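Long-range contacts in RhCC (Rhodococcus jostii, PDB 4U5R), which is a tautomerase-superfamily protein that binds magnesium and probably acts as an unusual cofactor-independent oxygenase: residues Asn60-Arg65 / Arg97-Glu102; Thr7-Phe12 / Phe43-Lys48. The protein carries 1 engineered substitution. All blocks are in the same frame, centred on the assembly; numbering follows the deposited sequence.

Contact 1 of 2, residues Asn60-Arg65 / Arg97-Glu102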
loop_
_atom_site.group_PDB
_atom_site.type_symbol
_atom_site.label_atom_id
_atom_site.label_comp_id
_atom_site.label_asym_id
_atom_site.label_seq_id
_atom_site.Cartn_x
_atom_site.Cartn_y
_atom_site.Cartn_z
ATOM N N ASN B 60 -17.594 -12.544 -2.394
ATOM C CA ASN B 60 -16.923 -13.766 -2.820
ATOM C C ASN B 60 -15.615 -13.410 -3.529
ATOM O O ASN B 60 -15.156 -14.096 -4.443
ATOM C CB ASN B 60 -17.847 -14.592 -3.725
ATOM C CG ASN B 60 -17.329 -16.001 -3.978
ATOM O OD1 ASN B 60 -16.952 -16.717 -3.052
ATOM N ND2 ASN B 60 -17.276 -16.388 -5.246
ATOM N N PHE B 61 -14.985 -12.338 -3.057
ATOM C CA PHE B 61 -13.835 -11.800 -3.762
ATOM C C PHE B 61 -12.614 -11.695 -2.850
ATOM O O PHE B 61 -12.701 -11.153 -1.744
ATOM C CB PHE B 61 -14.205 -10.434 -4.352
ATOM C CG PHE B 61 -13.161 -9.853 -5.273
ATOM C CD1 PHE B 61 -13.112 -10.211 -6.611
ATOM C CD2 PHE B 61 -12.246 -8.927 -4.801
ATOM C CE1 PHE B 61 -12.148 -9.669 -7.463
ATOM C CE2 PHE B 61 -11.289 -8.382 -5.646
ATOM C CZ PHE B 61 -11.238 -8.755 -6.972
ATOM N N VAL B 62 -11.491 -12.241 -3.317
ATOM C CA VAL B 62 -10.226 -12.165 -2.594
ATOM C C VAL B 62 -9.276 -11.217 -3.334
ATOM O O VAL B 62 -8.944 -11.434 -4.499
ATOM C CB VAL B 62 -9.584 -13.568 -2.431
ATOM C CG1 VAL B 62 -8.221 -13.442 -1.744
ATOM C CG2 VAL B 62 -10.511 -14.493 -1.639
ATOM N N ARG B 63 -8.847 -10.153 -2.667
ATOM C CA ARG B 63 -7.909 -9.202 -3.272
ATOM C C ARG B 63 -6.534 -9.333 -2.627
ATOM O O ARG B 63 -6.413 -9.233 -1.404
ATOM C CB ARG B 63 -8.453 -7.768 -3.131
ATOM C CG ARG B 63 -7.749 -6.700 -3.977
ATOM C CD ARG B 63 -7.763 -7.102 -5.446
ATOM N NE ARG B 63 -7.308 -6.015 -6.304
ATOM C CZ ARG B 63 -6.045 -5.766 -6.637
ATOM N NH1 ARG B 63 -5.041 -6.501 -6.155
ATOM N NH2 ARG B 63 -5.794 -4.741 -7.444
ATOM N N ILE B 64 -5.503 -9.544 -3.448
ATOM C CA ILE B 64 -4.131 -9.730 -2.965
ATOM C C ILE B 64 -3.231 -8.607 -3.476
ATOM O O ILE B 64 -3.285 -8.247 -4.653
ATOM C CB ILE B 64 -3.529 -11.078 -3.429
ATOM C CG1 ILE B 64 -4.453 -12.261 -3.096
ATOM C CG2 ILE B 64 -2.099 -11.229 -2.879
ATOM C CD1 ILE B 64 -5.202 -12.791 -4.335
ATOM N N ARG B 65 -2.417 -8.038 -2.595
ATOM C CA ARG B 65 -1.456 -7.014 -3.001
ATOM C C ARG B 65 -0.141 -7.276 -2.302
ATOM O O ARG B 65 -0.137 -7.582 -1.134
ATOM C CB ARG B 65 -1.964 -5.609 -2.657
ATOM C CG ARG B 65 -1.013 -4.505 -3.091
ATOM C CD ARG B 65 -1.271 -3.189 -2.359
ATOM N NE ARG B 65 -0.438 -2.152 -2.964
ATOM C CZ ARG B 65 0.844 -1.971 -2.683
ATOM N NH1 ARG B 65 1.442 -2.735 -1.772
ATOM N NH2 ARG B 65 1.525 -1.020 -3.313
ATOM N N ARG B 97 -11.625 -22.983 -4.650
ATOM C CA ARG B 97 -12.738 -22.901 -3.711
ATOM C C ARG B 97 -13.831 -21.987 -4.257
ATOM O O ARG B 97 -14.783 -21.656 -3.551
ATOM C CB ARG B 97 -12.266 -22.403 -2.342
ATOM C CG ARG B 97 -11.321 -23.375 -1.654
ATOM C CD ARG B 97 -11.139 -23.012 -0.196
ATOM N NE ARG B 97 -10.147 -23.869 0.451
ATOM C CZ ARG B 97 -9.725 -23.709 1.704
ATOM N NH1 ARG B 97 -10.227 -22.732 2.455
ATOM N NH2 ARG B 97 -8.816 -24.535 2.212
ATOM N N GLY B 98 -13.673 -21.562 -5.508
ATOM C CA GLY B 98 -14.730 -20.844 -6.198
ATOM C C GLY B 98 -14.748 -19.339 -5.998
ATOM O O GLY B 98 -15.709 -18.674 -6.383
ATOM N N TYR B 99 -13.684 -18.796 -5.415
ATOM C CA TYR B 99 -13.583 -17.350 -5.230
ATOM C C TYR B 99 -13.193 -16.625 -6.506
ATOM O O TYR B 99 -12.568 -17.200 -7.397
ATOM C CB TYR B 99 -12.543 -17.005 -4.154
ATOM C CG TYR B 99 -12.927 -17.454 -2.771
ATOM C CD1 TYR B 99 -13.895 -16.773 -2.049
ATOM C CD2 TYR B 99 -12.323 -18.559 -2.184
ATOM C CE1 TYR B 99 -14.254 -17.174 -0.774
ATOM C CE2 TYR B 99 -12.683 -18.974 -0.910
ATOM C CZ TYR B 99 -13.650 -18.281 -0.217
ATOM O OH TYR B 99 -14.007 -18.681 1.048
ATOM N N ASP B 100 -13.564 -15.353 -6.577
ATOM C CA ASP B 100 -13.035 -14.447 -7.594
ATOM C C ASP B 100 -11.835 -13.755 -6.977
ATOM O O ASP B 100 -11.789 -13.592 -5.756
ATOM C CB ASP B 100 -14.095 -13.432 -8.029
ATOM C CG ASP B 100 -15.271 -14.093 -8.695
ATOM O OD1 ASP B 100 -15.043 -15.042 -9.470
ATOM O OD2 ASP B 100 -16.411 -13.671 -8.431
ATOM N N TRP B 101 -10.845 -13.377 -7.782
ATOM C CA TRP B 101 -9.644 -12.785 -7.185
ATOM C C TRP B 101 -8.823 -11.964 -8.171
ATOM O O TRP B 101 -8.979 -12.055 -9.396
ATOM C CB TRP B 101 -8.747 -13.869 -6.526
ATOM C CG TRP B 101 -7.893 -14.694 -7.464
ATOM C CD1 TRP B 101 -6.536 -14.612 -7.630
ATOM C CD2 TRP B 101 -8.347 -15.704 -8.372
ATOM N NE1 TRP B 101 -6.122 -15.520 -8.576
ATOM C CE2 TRP B 101 -7.215 -16.200 -9.049
ATOM C CE3 TRP B 101 -9.604 -16.252 -8.663
ATOM C CZ2 TRP B 101 -7.304 -17.209 -10.017
ATOM C CZ3 TRP B 101 -9.692 -17.245 -9.628
ATOM C CH2 TRP B 101 -8.548 -17.708 -10.292
ATOM N N GLU B 102 -7.950 -11.145 -7.600
ATOM C CA GLU B 102 -7.067 -10.251 -8.334
ATOM C C GLU B 102 -5.816 -10.042 -7.493
ATOM O O GLU B 102 -5.891 -9.974 -6.269
ATOM C CB GLU B 102 -7.756 -8.907 -8.637
ATOM C CG GLU B 102 -6.894 -7.955 -9.450
ATOM C CD GLU B 102 -7.573 -6.634 -9.788
ATOM O OE1 GLU B 102 -8.572 -6.265 -9.141
ATOM O OE2 GLU B 102 -7.079 -5.941 -10.706
HETATM O O HOH W 1 -16.573 -19.335 -2.984
HETATM O O HOH W 2 -8.211 -3.635 -8.135
#
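F61, V62 and R63 pair in parallel register with D100, W101 and E102, the two short strand axes 14° apart in direction and 4.6 Å apart at closest. Four backbone hydrogen bonds join them: D100 N to N60 O, V62 N to D100 O, E102 N to V62 O and I64 N to E102 O. The third is longest, 3.3 Å between E102 N and V62 O.

Ahead of the strands, the side-chain amide of N60 extends the pairing: its ND2 donates to G98 O (3.0 Å), which lies near the amide plane. Its OD1 comes obliquely to the Y99 ring, 3.2 Å from CD1, and accepts a hydrogen bond from a water that also donates to R97 O. V62 CG2 rests over one face of the same ring, while I64 CD1 approaches the indole edge of W101, 4.0 Å from its CD1.

F61, R63, D100 and E102 share the other face of the sheet. F61 CD1 packs on D100 CB at 3.7 Å. With CG anti to the backbone N (chi1 -178°), E102 extends across R63, its CD over one face of the guanidinium; R63 NE and E102 OE1 form a salt bridge of 3.1 Å, the two planes turned 32° apart. A water bonded to R63 NH2 and E102 OE1 spans the pair. R63 NH1 hydrogen-bonds H104 ND1, and E102 OE2 accepts from W113 of the second subunit. Each member of this buried ion pair thus has a further partner, which would probably steady the charges, and W113 ties the strands to the interface.

Contact 2 of 2, residues Thr7-Phe12 / Phe43-Lys48; sequences TPENAF and FKDMPK
The carboxylate of D45 lies against the turn that follows T7. Its OD2 receives N10 N at 3.0 Å, the donor standing 60° above the carboxylate plane, while its OD1 accepts from a water that in turn accepts from F12 N. T7 OG1 lies 2.9 Å from D45 OD1, but the angle is too poor for a hydrogen bond; placed between backbone N and carbonyl carbon (chi1 72°), the hydroxyl donates instead to P8 O. A11 N reaches P8 O from the opposite face, closing a type II turn from P8 to A11. A valine in place of this threonine would probably leave P8 O with A11 N alone of the two donors, and the turn less firmly fixed.

The F12 and F43 side chains cross at about a right angle, F12 CD2 lying 3.9 Å from F43 CE1, and both touch L20 of helix 14-32. E9 CG packs beside D45 CB at 4.0 Å. In the backbone, T7 N bonds K44 O and M46 N bonds T7 O (2.7 Å); E9 N to M46 O is weak. Parallel strands 2-8 and 40-46, with the intervening helix 14-32, form the beta-alpha-beta unit characteristic of the tautomerase superfamily.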
loop_
_atom_site.group_PDB
_atom_site.type_symbol
_atom_site.label_atom_id
_atom_site.label_comp_id
_atom_site.label_asym_id
_atom_site.label_seq_id
_atom_site.Cartn_x
_atom_site.Cartn_y
_atom_site.Cartn_z
ATOM N N THR B 7 -9.886 -11.064 2.385
ATOM C CA THR B 7 -10.846 -12.154 2.147
ATOM C C THR B 7 -12.238 -11.878 2.710
ATOM O O THR B 7 -12.379 -11.095 3.649
ATOM C CB THR B 7 -10.384 -13.475 2.799
ATOM O OG1 THR B 7 -10.533 -13.373 4.221
ATOM C CG2 THR B 7 -8.937 -13.783 2.460
ATOM N N PRO B 8 -13.268 -12.544 2.161
ATOM C CA PRO B 8 -14.540 -12.586 2.883
ATOM C C PRO B 8 -14.287 -13.043 4.302
ATOM O O PRO B 8 -13.423 -13.905 4.497
ATOM C CB PRO B 8 -15.354 -13.632 2.113
ATOM C CG PRO B 8 -14.802 -13.595 0.736
ATOM C CD PRO B 8 -13.328 -13.279 0.883
ATOM N N GLU B 9 -15.006 -12.474 5.266
ATOM C CA GLU B 9 -14.871 -12.871 6.661
ATOM C C GLU B 9 -14.916 -14.381 6.808
ATOM O O GLU B 9 -15.769 -15.032 6.223
ATOM C CB GLU B 9 -15.978 -12.258 7.513
ATOM C CG GLU B 9 -15.596 -11.013 8.265
ATOM C CD GLU B 9 -16.590 -10.708 9.363
ATOM O OE1 GLU B 9 -17.798 -10.630 9.058
ATOM O OE2 GLU B 9 -16.168 -10.574 10.533
ATOM N N ASN B 10 -13.977 -14.918 7.577
ATOM C CA ASN B 10 -13.957 -16.333 7.960
ATOM C C ASN B 10 -13.736 -17.305 6.794
ATOM O O ASN B 10 -13.966 -18.510 6.930
ATOM C CB ASN B 10 -15.254 -16.686 8.717
ATOM C CG ASN B 10 -15.559 -15.708 9.849
ATOM O OD1 ASN B 10 -16.665 -15.175 9.945
ATOM N ND2 ASN B 10 -14.575 -15.461 10.704
ATOM N N ALA B 11 -13.242 -16.804 5.663
ATOM C CA ALA B 11 -12.944 -17.667 4.522
ATOM C C ALA B 11 -11.909 -18.737 4.868
ATOM O O ALA B 11 -12.028 -19.888 4.432
ATOM C CB ALA B 11 -12.448 -16.839 3.332
ATOM N N PHE B 12 -10.887 -18.342 5.630
ATOM C CA PHE B 12 -9.781 -19.230 5.974
ATOM C C PHE B 12 -9.702 -19.559 7.455
ATOM O O PHE B 12 -9.830 -18.678 8.311
ATOM C CB PHE B 12 -8.448 -18.614 5.546
ATOM C CG PHE B 12 -8.303 -18.433 4.064
ATOM C CD1 PHE B 12 -8.839 -19.345 3.173
ATOM C CD2 PHE B 12 -7.592 -17.352 3.564
ATOM C CE1 PHE B 12 -8.681 -19.175 1.812
ATOM C CE2 PHE B 12 -7.432 -17.175 2.203
ATOM C CZ PHE B 12 -7.983 -18.079 1.326
ATOM N N PHE B 43 -3.384 -11.431 6.758
ATOM C CA PHE B 43 -4.755 -11.778 6.390
ATOM C C PHE B 43 -5.748 -10.774 6.947
ATOM O O PHE B 43 -5.770 -10.491 8.146
ATOM C CB PHE B 43 -5.109 -13.185 6.880
ATOM C CG PHE B 43 -4.371 -14.259 6.164
ATOM C CD1 PHE B 43 -4.837 -14.734 4.950
ATOM C CD2 PHE B 43 -3.200 -14.777 6.680
ATOM C CE1 PHE B 43 -4.145 -15.699 4.258
ATOM C CE2 PHE B 43 -2.506 -15.761 6.002
ATOM C CZ PHE B 43 -2.990 -16.230 4.789
ATOM N N LYS B 44 -6.578 -10.232 6.068
ATOM C CA LYS B 44 -7.501 -9.189 6.473
ATOM C C LYS B 44 -8.920 -9.624 6.119
ATOM O O LYS B 44 -9.310 -9.634 4.948
ATOM C CB LYS B 44 -7.103 -7.861 5.806
ATOM C CG LYS B 44 -5.715 -7.361 6.268
ATOM C CD LYS B 44 -5.173 -6.224 5.410
ATOM C CE LYS B 44 -3.893 -5.646 5.979
ATOM N NZ LYS B 44 -3.597 -4.339 5.334
ATOM N N ASP B 45 -9.672 -10.024 7.144
ATOM C CA ASP B 45 -11.063 -10.404 6.979
ATOM C C ASP B 45 -11.916 -9.173 6.697
ATOM O O ASP B 45 -11.883 -8.193 7.448
ATOM C CB ASP B 45 -11.567 -11.139 8.229
ATOM C CG ASP B 45 -11.438 -12.649 8.112
ATOM O OD1 ASP B 45 -10.937 -13.137 7.079
ATOM O OD2 ASP B 45 -11.837 -13.352 9.060
ATOM N N MET B 46 -12.657 -9.217 5.592
ATOM C CA MET B 46 -13.545 -8.122 5.229
ATOM C C MET B 46 -14.991 -8.511 5.457
ATOM O O MET B 46 -15.470 -9.490 4.875
ATOM C CB MET B 46 -13.355 -7.724 3.766
ATOM C CG MET B 46 -11.940 -7.305 3.428
ATOM S SD MET B 46 -11.427 -5.794 4.279
ATOM C CE MET B 46 -12.468 -4.537 3.533
ATOM N N PRO B 47 -15.689 -7.758 6.314
ATOM C CA PRO B 47 -17.129 -7.977 6.513
ATOM C C PRO B 47 -17.928 -7.837 5.223
ATOM O O PRO B 47 -17.475 -7.170 4.287
ATOM C CB PRO B 47 -17.516 -6.875 7.509
ATOM C CG PRO B 47 -16.262 -6.554 8.238
ATOM C CD PRO B 47 -15.146 -6.749 7.239
ATOM N N LYS B 48 -19.097 -8.473 5.163
ATOM C CA LYS B 48 -20.007 -8.264 4.038
ATOM C C LYS B 48 -20.268 -6.766 3.825
ATOM O O LYS B 48 -20.224 -5.972 4.773
ATOM C CB LYS B 48 -21.328 -9.013 4.260
ATOM C CG LYS B 48 -21.200 -10.528 4.204
ATOM C CD LYS B 48 -22.571 -11.181 4.063
ATOM C CE LYS B 48 -22.477 -12.697 4.091
ATOM N NZ LYS B 48 -22.162 -13.206 5.454
HETATM O O HOH W 3 -10.414 -15.793 7.255
#

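How the contacts relate
Each contact joins the two parallel strands of one beta-alpha-beta unit: contact 2 the strands around helix 14-32, contact 1 those around helix 76-90. Strands 2-8 and 61-68 are antiparallel neighbours, so the units make one four-stranded sheet. Contact 1 is mostly buried; its R63-E102 ion pair lies within the sheet, and E102 and D100 also hydrogen-bond W113 and Q116 of the second subunit. Contact 2 is partly buried, with a carboxylate bound to turn backbone and water, although F43 also meets Y52 of the third subunit. Their centres are 11 Å apart, and direct packing links them: Y99 OH lies 3.3 Å from A11 CB, and F61 O 3.4 Å from P8 CD.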